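Long-range contact in penicillin-binding protein A (Mycobacterium tuberculosis, PDB 3UN7), which probably cross-links the peptide stems of peptidoglycan as a D,D-transpeptidase and probably takes part in regulating cell length: residues 413-427 and 446-458. Numbering follows the deposited sequence.
Sequences WYIAFAPAQAPKVAV and AAPIGRAVIEAAL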
ATOM      1  N   TRP A 413      -1.246  -8.256  -8.285  1.00 29.98           N
ATOM      2  CA  TRP A 413      -1.001  -6.866  -7.961  1.00 29.92           C
ATOM      3  C   TRP A 413      -1.607  -5.976  -9.033  1.00 29.72           C
ATOM      4  O   TRP A 413      -1.616  -6.335 -10.214  1.00 29.93           O
ATOM      5  CB  TRP A 413       0.490  -6.573  -7.994  1.00 29.59           C
ATOM      6  CG  TRP A 413       1.338  -6.965  -6.818  1.00 29.79           C
ATOM      7  CD1 TRP A 413       2.122  -8.079  -6.712  1.00 30.40           C
ATOM      8  CD2 TRP A 413       1.579  -6.187  -5.631  1.00 29.49           C
ATOM      9  NE1 TRP A 413       2.805  -8.068  -5.513  1.00 30.47           N
ATOM     10  CE2 TRP A 413       2.503  -6.907  -4.841  1.00 29.30           C
ATOM     11  CE3 TRP A 413       1.091  -4.957  -5.158  1.00 29.72           C
ATOM     12  CZ2 TRP A 413       2.946  -6.446  -3.586  1.00 30.82           C
ATOM     13  CZ3 TRP A 413       1.538  -4.486  -3.899  1.00 30.10           C
ATOM     14  CH2 TRP A 413       2.457  -5.233  -3.137  1.00 29.55           C
ATOM     15  N   TYR A 414      -2.057  -4.794  -8.618  1.00 29.21           N
ATOM     16  CA  TYR A 414      -2.398  -3.707  -9.534  1.00 28.91           C
ATOM     17  C   TYR A 414      -1.877  -2.438  -8.888  1.00 28.94           C
ATOM     18  O   TYR A 414      -2.195  -2.159  -7.742  1.00 29.16           O
ATOM     19  CB  TYR A 414      -3.908  -3.610  -9.685  1.00 29.66           C
ATOM     20  CG  TYR A 414      -4.450  -2.554 -10.644  1.00 29.67           C
ATOM     21  CD1 TYR A 414      -4.402  -2.741 -12.030  1.00 29.61           C
ATOM     22  CD2 TYR A 414      -5.079  -1.406 -10.155  1.00 30.11           C
ATOM     23  CE1 TYR A 414      -4.948  -1.797 -12.903  1.00 29.26           C
ATOM     24  CE2 TYR A 414      -5.620  -0.466 -11.000  1.00 29.06           C
ATOM     25  CZ  TYR A 414      -5.540  -0.653 -12.368  1.00 30.65           C
ATOM     26  OH  TYR A 414      -6.094   0.295 -13.179  1.00 32.91           O
ATOM     27  N   ILE A 415      -1.051  -1.686  -9.605  1.00 28.78           N
ATOM     28  CA  ILE A 415      -0.657  -0.357  -9.150  1.00 28.13           C
ATOM     29  C   ILE A 415      -1.054   0.655 -10.219  1.00 28.52           C
ATOM     30  O   ILE A 415      -0.985   0.351 -11.411  1.00 28.16           O
ATOM     31  CB  ILE A 415       0.843  -0.255  -8.755  1.00 27.80           C
ATOM     32  CG1 ILE A 415       1.775  -0.574  -9.935  1.00 29.33           C
ATOM     33  CG2 ILE A 415       1.148  -1.205  -7.580  1.00 26.64           C
ATOM     34  CD1 ILE A 415       3.234  -0.156  -9.682  1.00 27.55           C
ATOM     35  N   ALA A 416      -1.504   1.838  -9.797  1.00 28.26           N
ATOM     36  CA  ALA A 416      -2.132   2.748 -10.757  1.00 29.84           C
ATOM     37  C   ALA A 416      -2.244   4.162 -10.248  1.00 29.94           C
ATOM     38  O   ALA A 416      -2.126   4.414  -9.054  1.00 30.54           O
ATOM     39  CB  ALA A 416      -3.520   2.223 -11.168  1.00 29.98           C
ATOM     40  N   PHE A 417      -2.431   5.089 -11.179  1.00 30.82           N
ATOM     41  CA  PHE A 417      -2.780   6.457 -10.836  1.00 30.95           C
ATOM     42  C   PHE A 417      -3.685   7.072 -11.895  1.00 31.89           C
ATOM     43  O   PHE A 417      -3.748   6.590 -13.020  1.00 31.94           O
ATOM     44  CB  PHE A 417      -1.533   7.306 -10.531  1.00 30.20           C
ATOM     45  CG  PHE A 417      -0.561   7.416 -11.662  1.00 30.76           C
ATOM     46  CD1 PHE A 417      -0.653   8.471 -12.569  1.00 30.51           C
ATOM     47  CD2 PHE A 417       0.491   6.497 -11.795  1.00 27.95           C
ATOM     48  CE1 PHE A 417       0.277   8.597 -13.608  1.00 29.84           C
ATOM     49  CE2 PHE A 417       1.422   6.622 -12.827  1.00 28.08           C
ATOM     50  CZ  PHE A 417       1.314   7.674 -13.733  1.00 28.70           C
ATOM     51  N   ALA A 418      -4.410   8.118 -11.514  1.00 32.74           N
ATOM     52  CA  ALA A 418      -5.419   8.710 -12.376  1.00 33.97           C
ATOM     53  C   ALA A 418      -5.835  10.074 -11.817  1.00 34.89           C
ATOM     54  O   ALA A 418      -5.672  10.305 -10.630  1.00 35.35           O
ATOM     55  CB  ALA A 418      -6.645   7.779 -12.465  1.00 33.54           C
ATOM     56  N   PRO A 419      -6.332  10.995 -12.677  1.00 36.19           N
ATOM     57  CA  PRO A 419      -6.288  10.920 -14.136  1.00 37.17           C
ATOM     58  C   PRO A 419      -4.833  10.958 -14.547  1.00 37.35           C
ATOM     59  O   PRO A 419      -4.045  11.674 -13.920  1.00 37.74           O
ATOM     60  CB  PRO A 419      -6.987  12.216 -14.583  1.00 38.15           C
ATOM     61  CG  PRO A 419      -7.807  12.634 -13.419  1.00 37.57           C
ATOM     62  CD  PRO A 419      -6.998  12.229 -12.223  1.00 36.54           C
ATOM     63  N   ALA A 420      -4.456  10.193 -15.564  1.00 37.28           N
ATOM     64  CA  ALA A 420      -3.044  10.001 -15.855  1.00 37.20           C
ATOM     65  C   ALA A 420      -2.299  11.300 -16.134  1.00 37.96           C
ATOM     66  O   ALA A 420      -1.104  11.401 -15.848  1.00 37.66           O
ATOM     67  CB  ALA A 420      -2.854   9.017 -17.016  1.00 37.37           C
ATOM     68  N   GLN A 421      -2.998  12.285 -16.691  1.00 39.04           N
ATOM     69  CA  GLN A 421      -2.341  13.525 -17.130  1.00 39.67           C
ATOM     70  C   GLN A 421      -2.239  14.597 -16.051  1.00 39.58           C
ATOM     71  O   GLN A 421      -1.463  15.549 -16.199  1.00 40.37           O
ATOM     72  CB  GLN A 421      -3.012  14.091 -18.373  1.00 40.86           C
ATOM     73  CG  GLN A 421      -2.563  13.422 -19.645  1.00 42.47           C
ATOM     74  CD  GLN A 421      -3.304  13.916 -20.857  1.00 46.01           C
ATOM     75  OE1 GLN A 421      -4.179  13.230 -21.379  1.00 49.87           O
ATOM     76  NE2 GLN A 421      -2.954  15.105 -21.327  1.00 47.05           N
ATOM     77  N   ALA A 422      -3.003  14.426 -14.973  1.00 37.84           N
ATOM     78  CA  ALA A 422      -2.969  15.337 -13.819  1.00 37.77           C
ATOM     79  C   ALA A 422      -3.498  14.577 -12.598  1.00 36.37           C
ATOM     80  O   ALA A 422      -4.614  14.807 -12.174  1.00 36.30           O
ATOM     81  CB  ALA A 422      -3.813  16.573 -14.104  1.00 38.67           C
ATOM     82  N   PRO A 423      -2.705  13.616 -12.077  1.00 35.36           N
ATOM     83  CA  PRO A 423      -3.183  12.633 -11.095  1.00 34.80           C
ATOM     84  C   PRO A 423      -3.663  13.183  -9.750  1.00 34.57           C
ATOM     85  O   PRO A 423      -3.091  14.141  -9.219  1.00 35.08           O
ATOM     86  CB  PRO A 423      -1.974  11.714 -10.899  1.00 34.04           C
ATOM     87  CG  PRO A 423      -1.129  11.924 -12.138  1.00 34.78           C
ATOM     88  CD  PRO A 423      -1.304  13.364 -12.463  1.00 35.23           C
ATOM     89  N   LYS A 424      -4.704  12.556  -9.208  1.00 33.64           N
ATOM     90  CA  LYS A 424      -5.271  12.952  -7.914  1.00 33.75           C
ATOM     91  C   LYS A 424      -5.249  11.803  -6.915  1.00 32.04           C
ATOM     92  O   LYS A 424      -5.427  12.000  -5.714  1.00 31.58           O
ATOM     93  CB  LYS A 424      -6.699  13.480  -8.098  1.00 34.98           C
ATOM     94  CG  LYS A 424      -6.705  14.847  -8.752  1.00 37.85           C
ATOM     95  CD  LYS A 424      -7.646  14.891  -9.937  1.00 43.85           C
ATOM     96  CE  LYS A 424      -7.472  16.186 -10.769  1.00 46.33           C
ATOM     97  NZ  LYS A 424      -7.280  15.896 -12.238  1.00 46.80           N
ATOM     98  N   VAL A 425      -4.986  10.609  -7.424  1.00 30.95           N
ATOM     99  CA  VAL A 425      -4.970   9.424  -6.601  1.00 29.38           C
ATOM    100  C   VAL A 425      -4.000   8.407  -7.213  1.00 29.05           C
ATOM    101  O   VAL A 425      -3.857   8.317  -8.439  1.00 29.66           O
ATOM    102  CB  VAL A 425      -6.411   8.853  -6.420  1.00 29.62           C
ATOM    103  CG1 VAL A 425      -7.061   8.492  -7.785  1.00 30.61           C
ATOM    104  CG2 VAL A 425      -6.459   7.690  -5.424  1.00 28.10           C
ATOM    105  N   ALA A 426      -3.322   7.673  -6.351  1.00 27.73           N
ATOM    106  CA  ALA A 426      -2.497   6.546  -6.756  1.00 27.56           C
ATOM    107  C   ALA A 426      -2.905   5.383  -5.865  1.00 27.17           C
ATOM    108  O   ALA A 426      -3.203   5.596  -4.694  1.00 26.98           O
ATOM    109  CB  ALA A 426      -1.056   6.881  -6.559  1.00 27.19           C
ATOM    110  N   VAL A 427      -2.913   4.169  -6.403  1.00 27.60           N
ATOM    111  CA  VAL A 427      -3.379   3.007  -5.650  1.00 28.00           C
ATOM    112  C   VAL A 427      -2.434   1.830  -5.801  1.00 28.07           C
ATOM    113  O   VAL A 427      -1.702   1.722  -6.793  1.00 28.57           O
ATOM    114  CB  VAL A 427      -4.832   2.558  -6.034  1.00 28.14           C
ATOM    115  CG1 VAL A 427      -5.824   3.701  -5.837  1.00 29.18           C
ATOM    116  CG2 VAL A 427      -4.909   2.018  -7.508  1.00 27.40           C
ATOM    117  N   ALA A 446      -7.061  -8.252  -9.398  1.00 35.30           N
ATOM    118  CA  ALA A 446      -6.619  -7.066  -8.661  1.00 33.34           C
ATOM    119  C   ALA A 446      -7.059  -5.774  -9.342  1.00 32.73           C
ATOM    120  O   ALA A 446      -7.308  -4.777  -8.671  1.00 30.95           O
ATOM    121  CB  ALA A 446      -5.104  -7.094  -8.475  1.00 32.93           C
ATOM    122  N   ALA A 447      -7.184  -5.807 -10.674  1.00 32.82           N
ATOM    123  CA  ALA A 447      -7.449  -4.597 -11.468  1.00 32.76           C
ATOM    124  C   ALA A 447      -8.775  -3.869 -11.175  1.00 32.97           C
ATOM    125  O   ALA A 447      -8.764  -2.651 -10.961  1.00 32.78           O
ATOM    126  CB  ALA A 447      -7.316  -4.897 -12.973  1.00 33.83           C
ATOM    127  N   PRO A 448      -9.924  -4.586 -11.212  1.00 33.44           N
ATOM    128  CA  PRO A 448     -11.183  -3.851 -10.956  1.00 33.86           C
ATOM    129  C   PRO A 448     -11.319  -3.333  -9.513  1.00 32.89           C
ATOM    130  O   PRO A 448     -12.060  -2.387  -9.273  1.00 33.05           O
ATOM    131  CB  PRO A 448     -12.277  -4.873 -11.259  1.00 34.05           C
ATOM    132  CG  PRO A 448     -11.602  -6.199 -11.202  1.00 35.34           C
ATOM    133  CD  PRO A 448     -10.165  -6.009 -11.529  1.00 33.74           C
ATOM    134  N   ILE A 449     -10.620  -3.965  -8.574  1.00 32.73           N
ATOM    135  CA  ILE A 449     -10.536  -3.463  -7.189  1.00 31.56           C
ATOM    136  C   ILE A 449      -9.852  -2.098  -7.180  1.00 30.96           C
ATOM    137  O   ILE A 449     -10.315  -1.166  -6.516  1.00 30.90           O
ATOM    138  CB  ILE A 449      -9.787  -4.457  -6.261  1.00 31.37           C
ATOM    139  CG1 ILE A 449     -10.584  -5.762  -6.142  1.00 32.76           C
ATOM    140  CG2 ILE A 449      -9.552  -3.832  -4.860  1.00 29.85           C
ATOM    141  CD1 ILE A 449      -9.848  -6.954  -5.534  1.00 31.59           C
ATOM    142  N   GLY A 450      -8.751  -1.988  -7.926  1.00 30.27           N
ATOM    143  CA  GLY A 450      -8.031  -0.718  -8.079  1.00 29.62           C
ATOM    144  C   GLY A 450      -8.890   0.352  -8.730  1.00 29.71           C
ATOM    145  O   GLY A 450      -8.911   1.487  -8.271  1.00 29.82           O
ATOM    146  N   ARG A 451      -9.612  -0.019  -9.785  1.00 30.14           N
ATOM    147  CA  ARG A 451     -10.468   0.914 -10.499  1.00 31.47           C
ATOM    148  C   ARG A 451     -11.653   1.385  -9.663  1.00 31.27           C
ATOM    149  O   ARG A 451     -12.009   2.556  -9.740  1.00 31.92           O
ATOM    150  CB  ARG A 451     -10.920   0.348 -11.851  1.00 32.73           C
ATOM    151  CG  ARG A 451      -9.753   0.045 -12.775  1.00 31.90           C
ATOM    152  CD  ARG A 451     -10.209  -0.231 -14.203  1.00 34.68           C
ATOM    153  NE  ARG A 451      -9.055  -0.659 -14.977  1.00 33.79           N
ATOM    154  CZ  ARG A 451      -8.794  -1.922 -15.290  1.00 35.04           C
ATOM    155  NH1 ARG A 451      -9.642  -2.887 -14.939  1.00 33.19           N
ATOM    156  NH2 ARG A 451      -7.691  -2.215 -15.970  1.00 34.90           N
ATOM    157  N   ALA A 452     -12.239   0.496  -8.849  1.00 31.28           N
ATOM    158  CA  ALA A 452     -13.329   0.910  -7.929  1.00 32.04           C
ATOM    159  C   ALA A 452     -12.822   1.927  -6.907  1.00 31.28           C
ATOM    160  O   ALA A 452     -13.562   2.813  -6.461  1.00 30.93           O
ATOM    161  CB  ALA A 452     -13.914  -0.296  -7.196  1.00 32.27           C
ATOM    162  N   VAL A 453     -11.562   1.770  -6.508  1.00 30.27           N
ATOM    163  CA  VAL A 453     -10.945   2.662  -5.529  1.00 30.20           C
ATOM    164  C   VAL A 453     -10.682   4.028  -6.157  1.00 30.62           C
ATOM    165  O   VAL A 453     -10.987   5.070  -5.553  1.00 30.51           O
ATOM    166  CB  VAL A 453      -9.661   2.039  -4.921  1.00 29.29           C
ATOM    167  CG1 VAL A 453      -8.924   3.036  -4.076  1.00 29.08           C
ATOM    168  CG2 VAL A 453     -10.026   0.834  -4.080  1.00 28.74           C
ATOM    169  N   ILE A 454     -10.133   4.015  -7.373  1.00 30.73           N
ATOM    170  CA  ILE A 454      -9.928   5.232  -8.156  1.00 31.55           C
ATOM    171  C   ILE A 454     -11.253   5.958  -8.422  1.00 32.94           C
ATOM    172  O   ILE A 454     -11.339   7.179  -8.266  1.00 32.90           O
ATOM    173  CB  ILE A 454      -9.184   4.933  -9.485  1.00 31.41           C
ATOM    174  CG1 ILE A 454      -7.759   4.483  -9.177  1.00 29.67           C
ATOM    175  CG2 ILE A 454      -9.190   6.177 -10.392  1.00 32.48           C
ATOM    176  CD1 ILE A 454      -7.014   3.795 -10.343  1.00 31.67           C
ATOM    177  N   GLU A 455     -12.279   5.201  -8.804  1.00 34.33           N
ATOM    178  CA  GLU A 455     -13.597   5.779  -9.079  1.00 36.63           C
ATOM    179  C   GLU A 455     -14.100   6.517  -7.844  1.00 36.36           C
ATOM    180  O   GLU A 455     -14.559   7.653  -7.950  1.00 36.89           O
ATOM    181  CB  GLU A 455     -14.594   4.703  -9.505  1.00 37.13           C
ATOM    182  CG  GLU A 455     -15.971   5.247  -9.925  1.00 39.23           C
ATOM    183  CD  GLU A 455     -16.813   4.211 -10.659  1.00 42.41           C
ATOM    184  OE1 GLU A 455     -16.238   3.202 -11.153  1.00 45.79           O
ATOM    185  OE2 GLU A 455     -18.051   4.411 -10.758  1.00 46.84           O
ATOM    186  N   ALA A 456     -13.983   5.874  -6.682  1.00 35.71           N
ATOM    187  CA  ALA A 456     -14.426   6.460  -5.412  1.00 35.92           C
ATOM    188  C   ALA A 456     -13.660   7.743  -5.111  1.00 35.98           C
ATOM    189  O   ALA A 456     -14.250   8.752  -4.698  1.00 36.39           O
ATOM    190  CB  ALA A 456     -14.262   5.460  -4.282  1.00 35.03           C
ATOM    191  N   ALA A 457     -12.350   7.708  -5.338  1.00 35.38           N
ATOM    192  CA  ALA A 457     -11.484   8.881  -5.157  1.00 35.93           C
ATOM    193  C   ALA A 457     -11.850  10.070  -6.041  1.00 37.03           C
ATOM    194  O   ALA A 457     -11.733  11.219  -5.622  1.00 37.68           O
ATOM    195  CB  ALA A 457     -10.015   8.492  -5.381  1.00 34.96           C
ATOM    196  N   LEU A 458     -12.287   9.794  -7.265  1.00 38.66           N
ATOM    197  CA  LEU A 458     -12.538  10.853  -8.261  1.00 40.84           C
ATOM    198  C   LEU A 458     -13.984  11.333  -8.335  1.00 42.92           C
ATOM    199  O   LEU A 458     -14.295  12.308  -9.029  1.00 44.57           O
ATOM    200  CB  LEU A 458     -12.061  10.397  -9.647  1.00 40.57           C
ATOM    201  CG  LEU A 458     -10.569  10.062  -9.757  1.00 40.03           C
ATOM    202  CD1 LEU A 458     -10.195   9.656 -11.173  1.00 38.38           C
ATOM    203  CD2 LEU A 458      -9.701  11.233  -9.276  1.00 39.16           C
TER
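Helix 446-458 packs on the hairpin of strands 413-418 and 425-427, its axis 7.4 Å from the first strand and inclined to it by 33°. Tyr414 lies against Ala446, Ala447 and Gly450. Its chi1 of -178° turns CG away from the backbone N and lays the ring on the helix. Ala447 CA sits over one face, a CH-pi contact 3.9 Å from the ring centroid. Tyr414 CD2 comes 3.7 Å from Gly450 CA, where no side chain blocks the ring. Arg451 runs nearly perpendicular to the tyrosine, with NE and CG near Tyr414 OH. Tyr414 OH is hydrogen-bonded to Glu378 OE1, and Arg451 NE forms a salt bridge with Glu378 OE2. The C-terminal helix against a five-stranded antiparallel sheet belongs to the penicillin-binding protein fold. On the sheet's other face, Trp413 lies near Ser193, the probable acylated serine. Ile454 fills the middle: CD1 reaches Ala416 CB at 3.9 Å and CG2 touches Ala418 CB at 3.7 Å. Val427 CG1 touches Val453 CG1 at 3.6 Å, the two valines running in opposite directions. A classic beta bulge sets Lys424 and Val425 opposite Ala418. There Val425 CG2 meets Ala457 CB at 3.6 Å, and Leu458 CD2 packs 3.9 Å from Lys424 CB.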